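Local coordinates for putative aminopeptidase (Leishmania major, PDB 5NTH), which probably acts as a manganese-dependent M17 leucyl aminopeptidase, removing amino acids from the N-terminal ends of peptides, at residues A334-M339 with A350-T355. Sequence-based numbering, arbitrary orientation.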
loop_
_atom_site.group_PDB
_atom_site.type_symbol
_atom_site.label_atom_id
_atom_site.label_comp_id
_atom_site.label_asym_id
_atom_site.label_seq_id
_atom_site.Cartn_x
_atom_site.Cartn_y
_atom_site.Cartn_z
ATOM N N ALA A 334 -24.849 36.845 11.151
ATOM C CA ALA A 334 -24.157 37.995 11.686
ATOM C C ALA A 334 -24.404 39.253 10.842
ATOM O O ALA A 334 -24.710 40.331 11.379
ATOM C CB ALA A 334 -22.685 37.710 11.745
ATOM N N VAL A 335 -24.263 39.102 9.528
ATOM C CA VAL A 335 -24.563 40.169 8.586
ATOM C C VAL A 335 -25.986 40.655 8.748
ATOM O O VAL A 335 -26.194 41.819 9.001
ATOM C CB VAL A 335 -24.376 39.742 7.138
ATOM C CG1 VAL A 335 -24.937 40.788 6.199
ATOM C CG2 VAL A 335 -22.895 39.547 6.858
ATOM N N VAL A 336 -26.963 39.776 8.611
ATOM C CA VAL A 336 -28.334 40.183 8.855
ATOM C C VAL A 336 -28.546 40.820 10.227
ATOM O O VAL A 336 -29.327 41.757 10.358
ATOM C CB VAL A 336 -29.302 39.026 8.654
ATOM C CG1 VAL A 336 -30.675 39.315 9.256
ATOM C CG2 VAL A 336 -29.430 38.724 7.185
ATOM N N ARG A 337 -27.886 40.305 11.253
ATOM C CA ARG A 337 -28.034 40.878 12.588
ATOM C C ARG A 337 -27.509 42.295 12.618
ATOM O O ARG A 337 -28.069 43.147 13.311
ATOM C CB ARG A 337 -27.297 40.043 13.630
ATOM C CG ARG A 337 -28.213 39.037 14.270
ATOM C CD ARG A 337 -27.478 38.019 15.111
ATOM N NE ARG A 337 -28.416 37.111 15.791
ATOM C CZ ARG A 337 -28.067 35.975 16.393
ATOM N NH1 ARG A 337 -26.795 35.561 16.427
ATOM N NH2 ARG A 337 -29.003 35.235 16.951
ATOM N N SER A 338 -26.413 42.535 11.897
ATOM C CA SER A 338 -25.820 43.854 11.836
ATOM C C SER A 338 -26.786 44.836 11.093
ATOM O O SER A 338 -27.043 45.965 11.536
ATOM C CB SER A 338 -24.435 43.759 11.189
ATOM O OG SER A 338 -23.807 45.041 11.081
ATOM N N MET A 339 -27.346 44.370 9.982
ATOM C CA MET A 339 -28.363 45.109 9.226
ATOM C C MET A 339 -29.536 45.570 10.096
ATOM O O MET A 339 -29.982 46.705 9.979
ATOM C CB MET A 339 -28.879 44.275 8.037
ATOM C CG MET A 339 -27.899 44.224 6.895
ATOM S SD MET A 339 -28.534 43.449 5.408
ATOM C CE MET A 339 -28.860 41.838 5.979
ATOM N N ALA A 350 -28.218 44.926 -1.207
ATOM C CA ALA A 350 -29.668 44.915 -1.439
ATOM C C ALA A 350 -30.298 43.592 -1.064
ATOM O O ALA A 350 -31.242 43.563 -0.285
ATOM C CB ALA A 350 -29.966 45.226 -2.901
ATOM N N ASN A 351 -29.794 42.507 -1.657
ATOM C CA ASN A 351 -30.220 41.149 -1.320
ATOM C C ASN A 351 -29.098 40.241 -0.927
ATOM O O ASN A 351 -28.098 40.172 -1.638
ATOM C CB ASN A 351 -30.863 40.502 -2.516
ATOM C CG ASN A 351 -32.146 41.163 -2.876
ATOM O OD1 ASN A 351 -33.144 41.000 -2.168
ATOM N ND2 ASN A 351 -32.134 41.932 -3.963
ATOM N N ILE A 352 -29.274 39.523 0.185
ATOM C CA ILE A 352 -28.327 38.474 0.547
ATOM C C ILE A 352 -29.031 37.141 0.677
ATOM O O ILE A 352 -30.140 37.047 1.196
ATOM C CB ILE A 352 -27.505 38.813 1.800
ATOM C CG1 ILE A 352 -26.372 37.789 1.981
ATOM C CG2 ILE A 352 -28.384 38.902 3.033
ATOM C CD1 ILE A 352 -25.241 38.282 2.866
ATOM N N SER A 353 -28.349 36.112 0.200
ATOM C CA SER A 353 -28.910 34.774 0.039
ATOM C C SER A 353 -27.875 33.818 0.583
ATOM O O SER A 353 -26.682 34.028 0.403
ATOM C CB SER A 353 -29.116 34.581 -1.449
ATOM O OG SER A 353 -29.258 33.247 -1.829
ATOM N N VAL A 354 -28.291 32.797 1.296
ATOM C CA VAL A 354 -27.332 31.730 1.648
ATOM C C VAL A 354 -27.961 30.401 1.334
ATOM O O VAL A 354 -29.091 30.158 1.740
ATOM C CB VAL A 354 -26.813 31.780 3.112
ATOM C CG1 VAL A 354 -27.945 31.770 4.144
ATOM C CG2 VAL A 354 -25.830 30.635 3.359
ATOM N N THR A 355 -27.225 29.566 0.598
ATOM C CA THR A 355 -27.711 28.262 0.174
ATOM C C THR A 355 -26.873 27.144 0.813
ATOM O O THR A 355 -25.668 27.042 0.616
ATOM C CB THR A 355 -27.730 28.154 -1.360
ATOM O OG1 THR A 355 -28.676 29.092 -1.882
ATOM C CG2 THR A 355 -28.148 26.757 -1.807
#
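Met339 N donates to Val335 O at 3.0 Å; this helical pairing sets Val335 and Met339 one turn apart, and both touch Ile352 of the strand. Across the interface itself the contact is wholly apolar. Ile352 projects toward the helix and meets it with two different branches. With its CG1 anti to the backbone N (chi1 -170°) and the chain extended beyond it, CD1 lies 4.2 Å from Val335 CG1. The other branch, CG2, receives Met339 CE at 4.2 Å, the thioether bending at chi3 (-62°) to turn its methyl onto the isoleucine. Val336 CG2 meets the same methyl, Ile352 CG2, at 4.3 Å. The strand runs roughly antiparallel to the helix segment (153°), as expected where helix 323-341 connects the parallel neighbours 291-300 and 349-361 in a beta-alpha-beta crossover of the catalytic domain. Phe332, earlier on the helix, also packs on Ile352, while Met339 extends the apolar layer to Tyr281 of strand 275-282. Methyl contacts at van der Waals range, all buried, imply that helix and strand are held here by hydrophobic burial around one isoleucine, with no directional bond crossing between the two segments.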